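Local coordinates for protein (soluble lytic transglycosylase SLT70) (Escherichia coli, PDB 1QSA), which cleaves the glycosidic bonds between N-acetylmuramic acid and N-acetylglucosamine in peptidoglycan, leaving a 1,6-anhydro bond on the muramic acid, at residues A[31-35]-A[36-40]; A[270-273]-A[274-277]; A[439-442]-A[443-446]. One frame throughout, in Å; residues are numbered along the deposited sequence.

Interaction 1 of 3, residues A[31-35]-A[36-40]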
# COMPACT_ATOMS: atom_id res chain seq x y z
N GLY A 31 -0.39 29.86 30.18
CA GLY A 31 -1.57 29.33 30.83
C GLY A 31 -2.00 27.96 30.32
O GLY A 31 -2.89 27.35 30.90
N LEU A 32 -1.38 27.49 29.23
CA LEU A 32 -1.74 26.19 28.67
C LEU A 32 -0.75 25.06 28.98
O LEU A 32 -0.90 23.95 28.48
CB LEU A 32 -1.97 26.32 27.16
CG LEU A 32 -3.34 26.89 26.73
CD1 LEU A 32 -3.32 27.39 25.28
CD2 LEU A 32 -4.41 25.81 26.89
N LYS A 33 0.21 25.31 29.87
CA LYS A 33 1.21 24.28 30.20
C LYS A 33 0.65 22.96 30.69
O LYS A 33 1.26 21.91 30.46
CB LYS A 33 2.25 24.80 31.21
CG LYS A 33 3.18 25.84 30.64
CD LYS A 33 4.07 26.44 31.73
CE LYS A 33 4.91 27.59 31.18
NZ LYS A 33 5.57 28.38 32.26
N ASP A 34 -0.49 23.00 31.38
CA ASP A 34 -1.08 21.76 31.90
C ASP A 34 -1.99 21.02 30.92
O ASP A 34 -2.46 19.92 31.23
CB ASP A 34 -1.84 22.02 33.19
CG ASP A 34 -0.93 22.36 34.36
OD1 ASP A 34 0.30 22.12 34.29
OD2 ASP A 34 -1.45 22.86 35.37
N TYR A 35 -2.26 21.61 29.76
CA TYR A 35 -3.11 20.96 28.75
C TYR A 35 -2.29 19.87 28.04
O TYR A 35 -1.13 20.10 27.70
CB TYR A 35 -3.59 22.00 27.75
CG TYR A 35 -4.57 21.44 26.73
CD1 TYR A 35 -5.78 20.86 27.14
CD2 TYR A 35 -4.28 21.48 25.36
CE1 TYR A 35 -6.67 20.33 26.21
CE2 TYR A 35 -5.16 20.95 24.42
CZ TYR A 35 -6.36 20.37 24.84
OH TYR A 35 -7.19 19.84 23.90
N PRO A 36 -2.86 18.66 27.83
CA PRO A 36 -2.11 17.58 27.16
C PRO A 36 -1.42 17.94 25.86
O PRO A 36 -0.33 17.42 25.60
CB PRO A 36 -3.15 16.48 26.96
CG PRO A 36 -4.05 16.65 28.19
CD PRO A 36 -4.17 18.17 28.31
N LEU A 37 -2.02 18.82 25.07
CA LEU A 37 -1.41 19.19 23.80
C LEU A 37 -0.41 20.36 23.84
O LEU A 37 0.08 20.80 22.80
CB LEU A 37 -2.46 19.40 22.71
CG LEU A 37 -3.43 18.22 22.49
CD1 LEU A 37 -4.31 18.50 21.27
CD2 LEU A 37 -2.69 16.90 22.29
N TYR A 38 -0.04 20.82 25.04
CA TYR A 38 0.94 21.90 25.16
C TYR A 38 2.24 21.58 24.39
O TYR A 38 2.79 22.46 23.73
CB TYR A 38 1.22 22.22 26.63
CG TYR A 38 2.17 23.37 26.80
CD1 TYR A 38 1.76 24.69 26.58
CD2 TYR A 38 3.50 23.14 27.14
CE1 TYR A 38 2.66 25.76 26.70
CE2 TYR A 38 4.41 24.19 27.26
CZ TYR A 38 3.99 25.49 27.03
OH TYR A 38 4.91 26.50 27.14
N PRO A 39 2.73 20.32 24.42
CA PRO A 39 3.98 20.02 23.68
C PRO A 39 3.85 20.34 22.18
O PRO A 39 4.85 20.68 21.54
CB PRO A 39 4.17 18.52 23.92
CG PRO A 39 3.62 18.33 25.30
CD PRO A 39 2.34 19.16 25.24
N TYR A 40 2.65 20.22 21.61
CA TYR A 40 2.45 20.56 20.20
C TYR A 40 2.61 22.07 19.98
O TYR A 40 3.09 22.50 18.93
CB TYR A 40 1.09 20.07 19.70
CG TYR A 40 1.05 18.58 19.45
CD1 TYR A 40 1.41 18.05 18.20
CD2 TYR A 40 0.64 17.70 20.45
CE1 TYR A 40 1.36 16.68 17.96
CE2 TYR A 40 0.58 16.31 20.21
CZ TYR A 40 0.95 15.82 18.96
OH TYR A 40 0.94 14.47 18.71
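One face of the Y38 phenol ring lies over the backbone of K33: K33 CA sits 3.8 Å from the centroid of the Y38 ring, 18° off the ring normal, a CH-pi contact five residues apart in sequence. The stretch takes in the end of the loop between helix 22-28 and helix 38-48 and the first residues of the latter; it folds as two type I beta turns, L32 to Y35 and Y35 to Y38, with L37 as N-cap of the second helix. The K33 side chain runs alongside the phenol in the same direction, its CG 3.7 Å from Y38 CZ. That pairing follows from Y38 chi1 of -177°, which sets CG opposite the backbone N and swings the ring back over the preceding turn. L32 O approaches the same ring obliquely, and L32 CB is 4.1 Å from Y38 CD1.

The second phenol, Y35, is flanked by its two successors. P36 CD comes within 3.3 Å of Y35 CD1, the proline ring crossing the tyrosine at about a right angle, while L37 lies side by side with Y35 and brings CB to 3.6 Å from Y35 CE2. Y35 is buried, and its hydroxyl is hydrogen-bonded to E390 and W394, so this stretch is pinned to helix 383-393 and the residue just beyond it; Y10 of helix 3-18 also meets the Y35 ring. The second turn is closed by Y38 N donating to Y35 O at 3.0 Å, nearly straight at 165°.

Interaction 2 of 3, residues A[270-273]-A[274-277]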
# COMPACT_ATOMS: atom_id res chain seq x y z
N GLU A 270 -0.95 -19.40 -32.69
CA GLU A 270 0.49 -19.63 -32.68
C GLU A 270 1.08 -19.08 -31.37
O GLU A 270 1.89 -19.74 -30.72
CB GLU A 270 1.14 -18.95 -33.89
CG GLU A 270 2.67 -18.99 -33.90
CD GLU A 270 3.29 -18.33 -35.13
OE1 GLU A 270 2.83 -17.23 -35.53
OE2 GLU A 270 4.24 -18.91 -35.69
N GLN A 271 0.65 -17.88 -30.99
CA GLN A 271 1.13 -17.24 -29.76
C GLN A 271 0.68 -18.00 -28.51
O GLN A 271 1.46 -18.18 -27.58
CB GLN A 271 0.66 -15.79 -29.68
CG GLN A 271 1.30 -14.84 -30.67
CD GLN A 271 0.73 -13.44 -30.58
OE1 GLN A 271 -0.49 -13.25 -30.46
NE2 GLN A 271 1.60 -12.44 -30.62
N ALA A 272 -0.58 -18.46 -28.49
CA ALA A 272 -1.10 -19.21 -27.35
C ALA A 272 -0.35 -20.53 -27.16
O ALA A 272 -0.09 -20.95 -26.02
CB ALA A 272 -2.59 -19.46 -27.50
N LYS A 273 -0.01 -21.20 -28.26
CA LYS A 273 0.73 -22.46 -28.20
C LYS A 273 2.15 -22.21 -27.67
O LYS A 273 2.65 -22.95 -26.82
CB LYS A 273 0.78 -23.10 -29.60
CG LYS A 273 1.57 -24.39 -29.67
CD LYS A 273 1.48 -24.96 -31.09
CE LYS A 273 2.31 -26.22 -31.23
NZ LYS A 273 2.22 -26.77 -32.62
N TRP A 274 2.78 -21.15 -28.18
CA TRP A 274 4.13 -20.79 -27.75
C TRP A 274 4.10 -20.44 -26.26
O TRP A 274 4.95 -20.88 -25.50
CB TRP A 274 4.63 -19.60 -28.56
CG TRP A 274 6.07 -19.26 -28.30
CD1 TRP A 274 7.15 -19.72 -28.98
CD2 TRP A 274 6.58 -18.43 -27.24
NE1 TRP A 274 8.31 -19.24 -28.42
CE2 TRP A 274 7.99 -18.44 -27.35
CE3 TRP A 274 5.99 -17.68 -26.22
CZ2 TRP A 274 8.82 -17.73 -26.47
CZ3 TRP A 274 6.81 -16.97 -25.33
CH2 TRP A 274 8.22 -17.01 -25.47
N ARG A 275 3.11 -19.64 -25.87
CA ARG A 275 2.95 -19.21 -24.47
C ARG A 275 2.80 -20.41 -23.54
O ARG A 275 3.47 -20.49 -22.52
CB ARG A 275 1.73 -18.30 -24.33
CG ARG A 275 1.39 -17.91 -22.89
CD ARG A 275 -0.06 -17.45 -22.77
NE ARG A 275 -0.97 -18.57 -23.05
CZ ARG A 275 -2.13 -18.47 -23.70
NH1 ARG A 275 -2.60 -17.30 -24.12
NH2 ARG A 275 -2.85 -19.57 -23.90
N ASP A 276 1.93 -21.35 -23.90
CA ASP A 276 1.72 -22.51 -23.04
C ASP A 276 2.92 -23.43 -22.94
O ASP A 276 3.14 -24.06 -21.90
CB ASP A 276 0.44 -23.26 -23.42
CG ASP A 276 -0.82 -22.46 -23.07
OD1 ASP A 276 -0.71 -21.43 -22.37
OD2 ASP A 276 -1.91 -22.86 -23.50
N ASP A 277 3.71 -23.50 -24.01
CA ASP A 277 4.92 -24.31 -23.99
C ASP A 277 5.90 -23.62 -23.04
O ASP A 277 6.54 -24.27 -22.21
CB ASP A 277 5.53 -24.43 -25.39
CG ASP A 277 6.91 -25.08 -25.38
OD1 ASP A 277 7.00 -26.33 -25.35
OD2 ASP A 277 7.92 -24.33 -25.40
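A272 and R275, three residues apart on helix 269-280, make the close side-chain contact here. The R275 guanidinium folds back over the preceding turn so that one face covers A272: A272 CA lies 3.8 Å above the plane, over its centre, and A272 CB is 3.6 Å from R275 NH2. The bend is at chi3 (65°); the chain leaves the backbone with CG opposite N and then doubles over the alanine. With A272 on its face, the guanidinium spends its edge on a salt bridge to D276. The grip is side-on: R275 NE and NH2 both reach D276 OD1, from the same face of the carboxylate, at 3.0 Å for NE and 3.2 Å for NH2, while the further bond from NH2 to OD2 is weak. OD1 is met from above the carboxylate plane although it lies almost exactly in the guanidinium plane, so the two flat groups are tilted against each other. The remaining nitrogen, NH1, bonds L262 O, and R291 makes a second salt bridge to D276 OD1, which should further stabilise the carboxylate charge.

Underneath run regular i to i+4 backbone bonds, such as R275 N to Q271 O at 2.8 Å. The other side is looser: K273 stands fully extended at the exposed surface, and E270 is exposed too, with a long, weak ion pair to R234.

One side of the helix packs on its neighbours: W274 touches R255 and V258 of helix 248-260 and makes a cation-pi contact with R234 of helix 230-243, whereas R275 meets A259 of helix 248-260 and R291 and M294 of helix 285-298.

Interaction 3 of 3, residues A[439-442]-A[443-446]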
# COMPACT_ATOMS: atom_id res chain seq x y z
N GLY A 439 -1.52 -5.58 16.61
CA GLY A 439 -1.42 -6.81 17.37
C GLY A 439 -1.74 -8.07 16.60
O GLY A 439 -1.73 -9.17 17.18
N LYS A 440 -2.05 -7.92 15.30
CA LYS A 440 -2.41 -9.04 14.43
C LYS A 440 -3.55 -9.84 15.06
O LYS A 440 -3.55 -11.07 15.04
CB LYS A 440 -1.20 -9.94 14.15
CG LYS A 440 -0.08 -9.25 13.41
CD LYS A 440 1.10 -10.19 13.19
CE LYS A 440 2.23 -9.49 12.43
NZ LYS A 440 1.79 -9.06 11.06
N LEU A 441 -4.52 -9.11 15.62
CA LEU A 441 -5.69 -9.67 16.30
C LEU A 441 -6.75 -9.94 15.24
O LEU A 441 -7.86 -9.40 15.31
CB LEU A 441 -6.20 -8.65 17.33
CG LEU A 441 -5.16 -8.10 18.32
CD1 LEU A 441 -5.77 -6.95 19.14
CD2 LEU A 441 -4.69 -9.22 19.23
N TRP A 442 -6.42 -10.82 14.30
CA TRP A 442 -7.30 -11.09 13.18
C TRP A 442 -8.66 -11.68 13.49
O TRP A 442 -9.59 -11.53 12.69
CB TRP A 442 -6.57 -11.95 12.14
CG TRP A 442 -5.19 -11.43 11.73
CD1 TRP A 442 -4.05 -12.17 11.60
CD2 TRP A 442 -4.83 -10.08 11.39
NE1 TRP A 442 -3.00 -11.37 11.21
CE2 TRP A 442 -3.45 -10.09 11.07
CE3 TRP A 442 -5.53 -8.87 11.33
CZ2 TRP A 442 -2.77 -8.93 10.69
CZ3 TRP A 442 -4.85 -7.72 10.96
CH2 TRP A 442 -3.48 -7.75 10.64
N ASP A 443 -8.78 -12.36 14.63
CA ASP A 443 -10.05 -12.95 15.01
C ASP A 443 -10.87 -12.08 15.97
O ASP A 443 -11.97 -12.48 16.36
CB ASP A 443 -9.86 -14.36 15.58
CG ASP A 443 -9.33 -15.34 14.54
OD1 ASP A 443 -9.89 -15.40 13.43
OD2 ASP A 443 -8.34 -16.05 14.84
N HIS A 444 -10.35 -10.90 16.34
CA HIS A 444 -11.11 -9.97 17.20
C HIS A 444 -11.99 -9.15 16.25
O HIS A 444 -11.84 -7.93 16.10
CB HIS A 444 -10.16 -9.04 17.96
CG HIS A 444 -9.54 -9.68 19.16
ND1 HIS A 444 -8.66 -10.75 19.07
CD2 HIS A 444 -9.65 -9.41 20.48
CE1 HIS A 444 -8.27 -11.10 20.28
NE2 HIS A 444 -8.86 -10.30 21.15
N LEU A 445 -12.95 -9.83 15.62
CA LEU A 445 -13.80 -9.20 14.62
C LEU A 445 -14.58 -7.95 15.00
O LEU A 445 -14.73 -7.05 14.17
CB LEU A 445 -14.73 -10.24 13.97
CG LEU A 445 -14.04 -11.42 13.29
CD1 LEU A 445 -15.10 -12.31 12.60
CD2 LEU A 445 -13.00 -10.95 12.28
N GLU A 446 -15.07 -7.88 16.23
CA GLU A 446 -15.86 -6.71 16.63
C GLU A 446 -15.05 -5.42 16.57
O GLU A 446 -15.55 -4.39 16.12
CB GLU A 446 -16.46 -6.90 18.04
CG GLU A 446 -17.58 -5.89 18.28
CD GLU A 446 -18.34 -6.09 19.56
OE1 GLU A 446 -17.81 -6.73 20.50
OE2 GLU A 446 -19.49 -5.60 19.62
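H444 chi1 of -79° sets CG opposite the carbonyl carbon and beside the backbone N, which brings the imidazole against the first side-chain carbon of L441: L441 CB lies 3.7 Å from H444 ND1, meeting the ring obliquely. L441 chi1 (-52°) places the leucine's own branch so that, further out, CD2 only grazes H444 CE1 at 4.2 Å; the two side chains are mutually inclined. Between them the backbone makes a type I beta turn from L441 to H444, closed by H444 N donating to L441 O at 3.1 Å. L441 and H444 are also each the centre of an inverse gamma turn, and H444 is the N-cap of the helix that follows.

K440, the first residue past helix 429-438 to leave helical angles, has positive phi and marks a Schellman motif; its CA lies 3.6 Å above one face of the W442 indole, toward the rim. Further along, L445 CD2 comes to 3.5 Å from W442 O, an oxygen that also accepts a bond from R448. D443 directs its carboxylate to R349 in a salt bridge.

This reversal joins helix 429-438 to helix 445-448. L441 and H444 both rest on A417 of helix 413-425, while L445 and E446 face helix 582-601 through F601, L445 also touching Y597.

All three are local contacts in an alpha-superhelical chain without strands: interactions 1 and 3 are linkers that turn into a new helix, interaction 2 lies within one. Interactions 1 and 2 lie on opposite sides of the chain's centre, their centres 69 Å apart. Interaction 3 is nearer the middle, its centre 35 Å from that of interaction 1 and 45 Å from that of interaction 2; none touches another. All lie away from the predicted catalytic E478. Small molecules, probably from the crystallisation liquor, sit close to two: acetate about 5 Å from the L37 side chain, and sulfate about 3 Å from that of W442.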